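Local coordinates for homocysteine S-methyltransferase (Escherichia coli, PDB 5DMM), which catalyses methyl transfer from S-methylmethionine, or less efficiently S-adenosylmethionine, to homocysteine, yielding methionine with the help of a zinc ion, at residues E28-N33 with I51-L56; E97-A102 with L116-S121; D211-L216 with H243-L248. All coordinates share one frame; numbering follows the deposited sequence.

Contact 1 of 3, residues E28-N33 with I51-L56; sequences EARGCN and IREVHL
CG of R30 stands beside the backbone N, anti to the carbonyl carbon (chi1 -64°), and the chain runs extended to NE, from the end of helix 24-29 to helix 48-61, where E53, also extended beyond CG, brings its carboxylate up to the guanidinium. The two helices belong to the opening part of the TIM-barrel chain, and R30 leaves helix 24-29 at a Schellman motif: G31, with positive phi, is its C-prime residue, and G31 N bonds E28 O at 3.0 Å, with C32 N paired to L27 O. The R30–E53 pair is a salt bridge of charges alone. The carboxylate oxygen lies well off the guanidinium plane, the two planes stand 79° apart, and no N-H is aimed at it, while CB of E53 sits over one guanidinium face. The strongest polar partner of R30 lies outside the two segments: its NH2 forms a salt bridge with D57, and another with E26. E53 OE2 has a long bridge to R52 NH2 at 3.6 Å, so that R30, E53 and R52 form a salt-bridge network. A methyl of buried V54 comes obliquely to the guanidinium, V54 CG2 lying 4.1 Å from R30 NE, and the charged approach closes with R30 NH1 at 3.4 Å from E53 OE1.

Contact 2 of 3, residues E97-A102 with L116-S121; sequences ELARKA and LLVAGS
Helix 85-109 packs here against strand 117-122, the strand that follows it in the chain, as an outer helix covers an inner strand in a TIM barrel. The backbones come closest at A99 and V118, whose CA atoms are 6.5 Å apart. V118 carries the strand side of the contact. Its CG1 stands anti to the backbone N (chi1 176°) and meets A99 CB at 3.7 Å, while its other methyl, CG2, lies 4.0 Å from the same A99 CB. The alanine methyl is therefore touched by both branches of the valine, and the short side chain lets the helix backbone come near enough for V118 CG2 to reach A99 C at 4.1 Å. R100 borders this patch: only its aliphatic part takes part, CG lying 4.1 Å from V118 CG2, and its chain crosses the valine at about a right angle. The bend at chi3 (62°) then turns the guanidinium onward, where NH1 makes a weak hydrogen bond to A160 O. A99 also touches H55 of helix 48-61. Further along the strand, S121 belongs to the homocysteine pocket, and its OG is hydrogen-bonded to E168. Between helix and strand the contact is made of carbon against carbon, which implies shape-dependent van der Waals packing with little directional preference.

Contact 3 of 3, residues D211-L216 with H243-L248; sequences DVVALL and HGLTVL
V213 of helix 209-217 points into the loop at L245 and T246, and nearly all of the close packing is concentrated on its two methyls. V213 CG1, anti to the backbone N (chi1 171°), meets a carbonyl oxygen and a side-chain stem: it lies 3.7 Å from L245 O and 4.0 Å from T246 CB. The other methyl, V213 CG2, lies 4.1 Å from L245 CD1. The valine thus divides its contacts, CG1 on the L245 carbonyl and the T246 stem, CG2 on the leucine end, and it is buried whereas both loop residues remain partly exposed. The CA atoms of V213 and L245 are 7.1 Å apart, the nearest pair of the two backbones.

The looser side is the rest of the loop, where H243, G244 and V247 are exposed and make no contact with 211-216; on the helix, A214 is exposed too. What orders the loop internally is an ST turn: L248 N donates to T246 OG1 at 2.9 Å with an N-H...O angle of 158°. The hydroxyl oxygen accepts this bond within the loop, while T246 presents CB to the valine. L216 and L248 point toward the opposite segment without touching it, and each instead packs on L225 of strand 222-228; L216 also meets F193 and F195 of strand 191-197. This is the outer layer of a TIM barrel, where a helix lies over the parallel strands and packs against the loop that leads from the next helix, 235-243, into its strand, 250-253.

How the contacts relate
From the N terminus, contact 1 comes first, closing the 17 residues between 28-33 and 51-56, mostly helical, and tying the end of helix 24-29 to helix 48-61. Contact 2 closes 13 residues, joining helix 85-109 to strand 117-122, and contact 3 closes 26, carrying a helix and a strand. The three stand in series, none nested or crossed. Contacts 1 and 2 are neighbours: H55 CB and A102 CB are 3.5 Å apart, and helix 48-61 lies against helix 85-109. Contact 3 lies across the chain's centre from both, its centre about 36 Å from that of contact 1 and about 28 Å from that of contact 2, on another part of the barrel's outer layer.

Contact 1 of 3, residues E28-N33 with I51-L56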
# COMPACT_ATOMS: atom_id res chain seq x y z
N GLU A 28 -6.23 -1.49 17.66
CA GLU A 28 -5.80 -1.44 19.06
C GLU A 28 -6.68 -0.54 19.92
O GLU A 28 -6.99 -0.87 21.07
CB GLU A 28 -4.35 -0.98 19.14
CG GLU A 28 -3.36 -1.99 18.59
CD GLU A 28 -1.94 -1.63 18.92
OE1 GLU A 28 -1.66 -0.41 19.04
OE2 GLU A 28 -1.11 -2.55 19.08
N ALA A 29 -7.08 0.61 19.38
CA ALA A 29 -7.99 1.51 20.09
C ALA A 29 -9.32 0.81 20.39
O ALA A 29 -9.97 1.12 21.39
CB ALA A 29 -8.23 2.78 19.28
N ARG A 30 -9.72 -0.12 19.52
CA ARG A 30 -10.99 -0.82 19.68
C ARG A 30 -10.82 -2.10 20.51
O ARG A 30 -11.76 -2.87 20.66
CB ARG A 30 -11.59 -1.14 18.31
CG ARG A 30 -11.97 0.15 17.53
CD ARG A 30 -12.54 -0.10 16.13
NE ARG A 30 -12.54 1.12 15.31
CZ ARG A 30 -13.60 1.89 15.09
NH1 ARG A 30 -14.77 1.58 15.62
NH2 ARG A 30 -13.49 2.98 14.34
N GLY A 31 -9.63 -2.30 21.06
CA GLY A 31 -9.39 -3.38 22.00
C GLY A 31 -8.57 -4.56 21.53
O GLY A 31 -8.32 -5.51 22.28
N CYS A 32 -8.12 -4.52 20.28
CA CYS A 32 -7.34 -5.63 19.73
C CYS A 32 -5.92 -5.72 20.29
O CYS A 32 -5.23 -4.71 20.43
CB CYS A 32 -7.27 -5.51 18.21
SG CYS A 32 -8.80 -5.97 17.43
N ASN A 33 -5.50 -6.94 20.59
CA ASN A 33 -4.11 -7.21 20.91
C ASN A 33 -3.40 -7.76 19.69
O ASN A 33 -3.66 -8.88 19.26
CB ASN A 33 -3.98 -8.18 22.08
CG ASN A 33 -2.57 -8.73 22.23
OD1 ASN A 33 -2.33 -9.92 22.01
ND2 ASN A 33 -1.63 -7.87 22.60
N ILE A 51 -12.09 -4.74 11.22
CA ILE A 51 -11.33 -4.30 10.04
C ILE A 51 -12.22 -3.51 9.08
O ILE A 51 -11.84 -2.46 8.55
CB ILE A 51 -10.69 -5.51 9.32
CG1 ILE A 51 -9.54 -6.07 10.18
CG2 ILE A 51 -10.17 -5.12 7.94
CD1 ILE A 51 -8.91 -7.35 9.58
N ARG A 52 -13.43 -4.03 8.85
CA ARG A 52 -14.41 -3.35 8.01
C ARG A 52 -14.76 -1.98 8.59
O ARG A 52 -14.88 -1.00 7.85
CB ARG A 52 -15.66 -4.22 7.87
CG ARG A 52 -16.78 -3.64 7.02
CD ARG A 52 -18.13 -4.22 7.47
NE ARG A 52 -18.47 -3.70 8.80
CZ ARG A 52 -19.01 -4.40 9.80
NH1 ARG A 52 -19.28 -5.69 9.66
NH2 ARG A 52 -19.27 -3.81 10.96
N GLU A 53 -14.91 -1.92 9.92
CA GLU A 53 -15.23 -0.66 10.59
C GLU A 53 -14.11 0.37 10.39
O GLU A 53 -14.37 1.56 10.18
CB GLU A 53 -15.49 -0.90 12.08
CG GLU A 53 -16.84 -1.55 12.35
CD GLU A 53 -17.10 -1.83 13.83
OE1 GLU A 53 -16.50 -1.15 14.69
OE2 GLU A 53 -17.92 -2.74 14.14
N VAL A 54 -12.86 -0.07 10.47
CA VAL A 54 -11.75 0.85 10.29
C VAL A 54 -11.70 1.38 8.86
O VAL A 54 -11.45 2.57 8.64
CB VAL A 54 -10.40 0.20 10.65
CG1 VAL A 54 -9.26 1.15 10.27
CG2 VAL A 54 -10.36 -0.14 12.13
N HIS A 55 -11.95 0.51 7.88
CA HIS A 55 -12.00 0.97 6.49
C HIS A 55 -13.11 2.03 6.33
O HIS A 55 -12.92 3.06 5.68
CB HIS A 55 -12.24 -0.19 5.52
CG HIS A 55 -11.06 -1.11 5.35
ND1 HIS A 55 -9.80 -0.65 5.02
CD2 HIS A 55 -10.96 -2.46 5.42
CE1 HIS A 55 -8.98 -1.68 4.91
NE2 HIS A 55 -9.66 -2.78 5.14
N LEU A 56 -14.25 1.77 6.95
CA LEU A 56 -15.37 2.71 6.87
C LEU A 56 -14.98 4.04 7.53
O LEU A 56 -15.29 5.12 7.02
CB LEU A 56 -16.61 2.12 7.53
CG LEU A 56 -17.83 3.05 7.63
CD1 LEU A 56 -18.30 3.49 6.24
CD2 LEU A 56 -18.96 2.38 8.42

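Contact 2 of 3, residues E97-A102 with L116-S121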
# COMPACT_ATOMS: atom_id res chain seq x y z
N GLU A 97 -12.57 -8.25 0.50
CA GLU A 97 -14.01 -8.27 0.70
C GLU A 97 -14.44 -7.27 1.78
O GLU A 97 -15.43 -6.57 1.61
CB GLU A 97 -14.46 -9.69 1.07
CG GLU A 97 -15.95 -9.88 1.25
CD GLU A 97 -16.28 -11.26 1.80
OE1 GLU A 97 -15.63 -12.25 1.39
OE2 GLU A 97 -17.18 -11.36 2.67
N LEU A 98 -13.69 -7.21 2.88
CA LEU A 98 -14.06 -6.32 3.99
C LEU A 98 -13.92 -4.86 3.59
O LEU A 98 -14.72 -4.03 4.00
CB LEU A 98 -13.21 -6.61 5.22
CG LEU A 98 -13.45 -7.96 5.88
CD1 LEU A 98 -12.35 -8.25 6.89
CD2 LEU A 98 -14.83 -7.96 6.57
N ALA A 99 -12.92 -4.55 2.77
CA ALA A 99 -12.78 -3.17 2.30
C ALA A 99 -13.90 -2.83 1.31
O ALA A 99 -14.42 -1.71 1.30
CB ALA A 99 -11.39 -2.94 1.66
N ARG A 100 -14.26 -3.80 0.47
CA ARG A 100 -15.34 -3.58 -0.49
C ARG A 100 -16.67 -3.40 0.25
O ARG A 100 -17.51 -2.59 -0.16
CB ARG A 100 -15.42 -4.73 -1.49
CG ARG A 100 -14.18 -4.85 -2.40
CD ARG A 100 -14.32 -6.03 -3.34
NE ARG A 100 -15.48 -5.84 -4.21
CZ ARG A 100 -16.09 -6.81 -4.88
NH1 ARG A 100 -15.67 -8.07 -4.79
NH2 ARG A 100 -17.13 -6.51 -5.65
N LYS A 101 -16.86 -4.16 1.33
CA LYS A 101 -18.06 -4.03 2.15
C LYS A 101 -18.14 -2.65 2.79
O LYS A 101 -19.22 -2.07 2.86
CB LYS A 101 -18.12 -5.11 3.24
CG LYS A 101 -18.31 -6.54 2.72
CD LYS A 101 -19.71 -6.80 2.23
CE LYS A 101 -19.93 -8.28 1.95
NZ LYS A 101 -19.69 -9.14 3.15
N ALA A 102 -17.01 -2.14 3.26
CA ALA A 102 -16.97 -0.79 3.84
C ALA A 102 -17.29 0.28 2.79
O ALA A 102 -17.93 1.29 3.10
CB ALA A 102 -15.61 -0.52 4.48
N LEU A 116 -14.64 5.57 -5.24
CA LEU A 116 -13.82 5.06 -4.14
C LEU A 116 -13.12 3.77 -4.59
O LEU A 116 -13.71 2.94 -5.28
CB LEU A 116 -14.66 4.80 -2.89
CG LEU A 116 -15.45 5.96 -2.29
CD1 LEU A 116 -16.18 5.52 -1.03
CD2 LEU A 116 -14.55 7.16 -1.98
N LEU A 117 -11.86 3.62 -4.20
CA LEU A 117 -11.05 2.49 -4.64
C LEU A 117 -10.69 1.56 -3.48
O LEU A 117 -10.73 1.95 -2.30
CB LEU A 117 -9.78 2.98 -5.32
CG LEU A 117 -10.00 3.85 -6.57
CD1 LEU A 117 -8.67 4.37 -7.08
CD2 LEU A 117 -10.72 3.05 -7.65
N VAL A 118 -10.35 0.32 -3.83
CA VAL A 118 -9.75 -0.63 -2.90
C VAL A 118 -8.41 -1.10 -3.48
O VAL A 118 -8.36 -1.65 -4.59
CB VAL A 118 -10.66 -1.84 -2.63
CG1 VAL A 118 -9.96 -2.87 -1.73
CG2 VAL A 118 -11.99 -1.40 -2.02
N ALA A 119 -7.33 -0.89 -2.75
CA ALA A 119 -6.02 -1.34 -3.21
C ALA A 119 -5.57 -2.53 -2.39
O ALA A 119 -5.59 -2.47 -1.16
CB ALA A 119 -5.01 -0.22 -3.12
N GLY A 120 -5.16 -3.60 -3.06
CA GLY A 120 -4.68 -4.79 -2.35
C GLY A 120 -3.23 -4.62 -1.93
O GLY A 120 -2.35 -4.42 -2.77
N SER A 121 -2.97 -4.70 -0.63
CA SER A 121 -1.61 -4.52 -0.13
C SER A 121 -0.71 -5.71 -0.46
O SER A 121 -1.02 -6.87 -0.12
CB SER A 121 -1.61 -4.31 1.38
OG SER A 121 -0.27 -4.34 1.82

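Contact 3 of 3, residues D211-L216 with H243-L248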
# COMPACT_ATOMS: atom_id res chain seq x y z
N ASP A 211 17.58 4.33 -11.49
CA ASP A 211 17.55 2.97 -12.04
C ASP A 211 16.21 2.28 -11.78
O ASP A 211 15.75 1.49 -12.62
CB ASP A 211 18.69 2.12 -11.45
CG ASP A 211 20.06 2.64 -11.85
OD1 ASP A 211 20.16 3.30 -12.90
OD2 ASP A 211 21.04 2.39 -11.12
N VAL A 212 15.60 2.57 -10.64
CA VAL A 212 14.31 1.98 -10.30
C VAL A 212 13.24 2.54 -11.22
O VAL A 212 12.44 1.81 -11.79
CB VAL A 212 13.93 2.23 -8.83
CG1 VAL A 212 12.60 1.55 -8.50
CG2 VAL A 212 15.04 1.73 -7.90
N VAL A 213 13.25 3.87 -11.38
CA VAL A 213 12.28 4.55 -12.23
C VAL A 213 12.44 4.10 -13.68
O VAL A 213 11.46 3.83 -14.37
CB VAL A 213 12.44 6.09 -12.15
CG1 VAL A 213 11.59 6.78 -13.19
CG2 VAL A 213 12.11 6.59 -10.75
N ALA A 214 13.69 4.00 -14.14
CA ALA A 214 13.96 3.59 -15.51
C ALA A 214 13.42 2.18 -15.77
O ALA A 214 12.81 1.92 -16.80
CB ALA A 214 15.45 3.66 -15.81
N LEU A 215 13.64 1.29 -14.81
CA LEU A 215 13.13 -0.07 -14.94
C LEU A 215 11.61 -0.08 -15.05
O LEU A 215 11.05 -0.63 -16.00
CB LEU A 215 13.57 -0.93 -13.76
CG LEU A 215 12.85 -2.28 -13.75
CD1 LEU A 215 13.65 -3.30 -14.54
CD2 LEU A 215 12.57 -2.75 -12.32
N LEU A 216 10.95 0.55 -14.08
CA LEU A 216 9.49 0.53 -14.01
C LEU A 216 8.80 1.30 -15.13
O LEU A 216 7.63 1.05 -15.42
CB LEU A 216 9.03 1.06 -12.65
CG LEU A 216 9.46 0.15 -11.50
CD1 LEU A 216 9.10 0.77 -10.15
CD2 LEU A 216 8.82 -1.24 -11.64
N HIS A 243 10.38 13.59 -8.72
CA HIS A 243 9.73 14.60 -9.56
C HIS A 243 10.56 14.97 -10.80
O HIS A 243 10.00 15.35 -11.84
CB HIS A 243 9.45 15.84 -8.70
CG HIS A 243 8.65 16.91 -9.37
ND1 HIS A 243 7.54 16.65 -10.15
CD2 HIS A 243 8.80 18.26 -9.37
CE1 HIS A 243 7.04 17.78 -10.60
NE2 HIS A 243 7.78 18.78 -10.14
N GLY A 244 11.87 14.85 -10.69
CA GLY A 244 12.77 15.16 -11.80
C GLY A 244 13.00 13.97 -12.71
O GLY A 244 13.64 14.10 -13.76
N LEU A 245 12.45 12.81 -12.33
CA LEU A 245 12.70 11.55 -13.04
C LEU A 245 11.47 10.99 -13.77
O LEU A 245 11.59 10.19 -14.68
CB LEU A 245 13.20 10.49 -12.07
CG LEU A 245 14.52 10.75 -11.36
CD1 LEU A 245 14.77 9.68 -10.33
CD2 LEU A 245 15.65 10.81 -12.38
N THR A 246 10.28 11.41 -13.34
CA THR A 246 9.06 10.87 -13.92
C THR A 246 7.91 11.86 -13.72
O THR A 246 7.95 12.69 -12.80
CB THR A 246 8.70 9.51 -13.29
OG1 THR A 246 7.45 9.04 -13.81
CG2 THR A 246 8.58 9.66 -11.80
N VAL A 247 6.90 11.78 -14.56
CA VAL A 247 5.67 12.53 -14.33
C VAL A 247 4.51 11.57 -14.10
O VAL A 247 3.35 11.97 -14.15
CB VAL A 247 5.35 13.50 -15.48
CG1 VAL A 247 6.31 14.67 -15.46
CG2 VAL A 247 5.40 12.81 -16.81
N LEU A 248 4.81 10.30 -13.86
CA LEU A 248 3.81 9.43 -13.25
C LEU A 248 3.32 10.10 -11.97
O LEU A 248 4.11 10.74 -11.28
CB LEU A 248 4.37 8.05 -12.94
CG LEU A 248 4.58 7.08 -14.10
CD1 LEU A 248 5.19 5.79 -13.58
CD2 LEU A 248 3.27 6.79 -14.84